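Local coordinates for Two-component response regulator, LuxR family (Aurantimonas sp., PDB 3CZ5), which probably acts as a DNA-binding transcription regulator in two-component signalling, represented here by its N-terminal receiver domain, at residues V116-A121 / R126-P131. Sequence-based numbering, arbitrary orientation.
Sequences VQAIEA and RRAMSP
Ala-118 meets Ala-128 methyl to methyl, the two CB atoms 3.6 Å apart, and the CB of Ala-128 lies equally near the CA of Ala-118. With side chains this small, helix and strand close to 5.1 Å between the CA atoms of the pair. Both alanines are buried: the Ala-118 methyl also touches Leu-83 of strand 82-86, and that of Ala-128 touches Ile-122. Ile-119 turns from the strand to pack on Leu-83 and Tyr-31, and Glu-120 directs its carboxylate to a salt bridge with Arg-28. The segments belong to the beta-alpha-beta unit of strand 104-107, helix 114-122 and strand 128-129, at one edge of the parallel sheet of the CheY-like receiver domain. Ala-128 joins that sheet through backbone hydrogen bonds with Ser-103 and Tyr-105. Near the end of the helix, Ala-121 holds the returning chain: its O accepts a hydrogen bond from Arg-126 N at 2.7 Å, in the carbonyl plane, with an N-H...O angle of 154°. The Arg-126 side chain then folds back over the same alanine. CG sits beside the backbone N (chi1 -37°) and the chain bends at chi3 (-53°), bringing one face of the guanidinium over Ala-121, displaced toward its rim, with CB of Ala-121 3.3 Å from NH2 of Arg-126.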
loop_
_atom_site.group_PDB
_atom_site.type_symbol
_atom_site.label_atom_id
_atom_site.label_comp_id
_atom_site.label_asym_id
_atom_site.label_seq_id
_atom_site.Cartn_x
_atom_site.Cartn_y
_atom_site.Cartn_z
ATOM N N VAL A 116 4.360 6.084 7.117
ATOM C CA VAL A 116 4.573 7.331 6.441
ATOM C C VAL A 116 5.885 7.314 5.696
ATOM O O VAL A 116 5.931 7.584 4.517
ATOM C CB VAL A 116 4.512 8.468 7.349
ATOM C CG1 VAL A 116 5.329 9.617 6.744
ATOM C CG2 VAL A 116 3.070 8.859 7.547
ATOM N N GLN A 117 6.958 6.931 6.351
ATOM C CA GLN A 117 8.216 6.681 5.621
ATOM C C GLN A 117 8.049 5.971 4.262
ATOM O O GLN A 117 8.482 6.496 3.208
ATOM C CB GLN A 117 9.165 5.826 6.453
ATOM C CG GLN A 117 9.422 6.314 7.801
ATOM C CD GLN A 117 10.543 7.235 7.723
ATOM O OE1 GLN A 117 11.380 7.113 6.814
ATOM N NE2 GLN A 117 10.599 8.204 8.651
ATOM N N ALA A 118 7.476 4.767 4.285
ATOM C CA ALA A 118 7.166 4.073 3.032
ATOM C C ALA A 118 6.459 5.008 2.043
ATOM O O ALA A 118 6.970 5.314 0.973
ATOM C CB ALA A 118 6.298 2.901 3.312
ATOM N N ILE A 119 5.274 5.469 2.380
ATOM C CA ILE A 119 4.639 6.456 1.510
ATOM C C ILE A 119 5.652 7.546 0.969
ATOM O O ILE A 119 5.656 7.871 -0.239
ATOM C CB ILE A 119 3.550 7.162 2.281
ATOM C CG1 ILE A 119 2.406 6.224 2.536
ATOM C CG2 ILE A 119 3.048 8.411 1.569
ATOM C CD1 ILE A 119 1.403 6.820 3.525
ATOM N N GLU A 120 6.451 8.105 1.886
ATOM C CA GLU A 120 7.440 9.118 1.589
ATOM C C GLU A 120 8.412 8.651 0.512
ATOM O O GLU A 120 8.631 9.358 -0.485
ATOM C CB GLU A 120 8.261 9.475 2.824
ATOM C CG GLU A 120 7.426 9.911 4.004
ATOM C CD GLU A 120 8.021 11.123 4.764
ATOM O OE1 GLU A 120 7.350 12.206 4.750
ATOM O OE2 GLU A 120 9.142 10.982 5.363
ATOM N N ALA A 121 8.993 7.473 0.714
ATOM C CA ALA A 121 9.961 6.893 -0.222
ATOM C C ALA A 121 9.412 6.472 -1.531
ATOM O O ALA A 121 10.165 6.430 -2.501
ATOM C CB ALA A 121 10.576 5.692 0.362
ATOM N N ARG A 126 11.239 5.462 -4.813
ATOM C CA ARG A 126 11.860 4.180 -4.455
ATOM C C ARG A 126 10.837 3.148 -4.021
ATOM O O ARG A 126 9.637 3.433 -3.862
ATOM C CB ARG A 126 12.926 4.344 -3.382
ATOM C CG ARG A 126 13.733 5.648 -3.553
ATOM C CD ARG A 126 14.791 5.862 -2.498
ATOM N NE ARG A 126 14.314 5.773 -1.116
ATOM C CZ ARG A 126 14.147 6.828 -0.299
ATOM N NH1 ARG A 126 14.418 8.063 -0.745
ATOM N NH2 ARG A 126 13.722 6.663 0.965
ATOM N N ARG A 127 11.321 1.928 -3.847
ATOM C CA ARG A 127 10.474 0.809 -3.471
ATOM C C ARG A 127 10.488 0.591 -1.948
ATOM O O ARG A 127 11.554 0.535 -1.336
ATOM C CB ARG A 127 10.996 -0.409 -4.211
ATOM C CG ARG A 127 9.980 -1.453 -4.547
ATOM C CD ARG A 127 10.646 -2.754 -4.867
ATOM N NE ARG A 127 11.652 -2.586 -5.906
ATOM C CZ ARG A 127 11.359 -2.409 -7.191
ATOM N NH1 ARG A 127 10.080 -2.373 -7.576
ATOM N NH2 ARG A 127 12.348 -2.279 -8.083
ATOM N N ALA A 128 9.327 0.488 -1.317
ATOM C CA ALA A 128 9.308 0.528 0.136
ATOM C C ALA A 128 8.970 -0.831 0.719
ATOM O O ALA A 128 8.044 -1.526 0.258
ATOM C CB ALA A 128 8.390 1.598 0.655
ATOM N N MET A 129 9.754 -1.180 1.746
ATOM C CA MET A 129 9.766 -2.485 2.426
ATOM C C MET A 129 10.019 -2.247 3.910
ATOM O O MET A 129 11.099 -1.837 4.302
ATOM C CB MET A 129 10.920 -3.350 1.878
ATOM C CG MET A 129 10.463 -4.596 1.164
ATOM S SD MET A 129 11.767 -5.465 0.314
ATOM C CE MET A 129 12.423 -4.090 -0.564
ATOM N N SER A 130 9.077 -2.513 4.785
ATOM C CA SER A 130 9.539 -2.544 6.141
ATOM C C SER A 130 10.700 -3.615 6.371
ATOM O O SER A 130 10.909 -4.569 5.576
ATOM C CB SER A 130 8.366 -2.688 7.105
ATOM O OG SER A 130 7.630 -3.816 6.775
ATOM N N PRO A 131 11.487 -3.401 7.452
ATOM C CA PRO A 131 12.556 -4.248 7.930
ATOM C C PRO A 131 12.167 -5.705 7.983
ATOM O O PRO A 131 12.862 -6.570 7.469
ATOM C CB PRO A 131 12.752 -3.758 9.342
ATOM C CG PRO A 131 11.809 -2.701 9.559
ATOM C CD PRO A 131 11.456 -2.168 8.250
#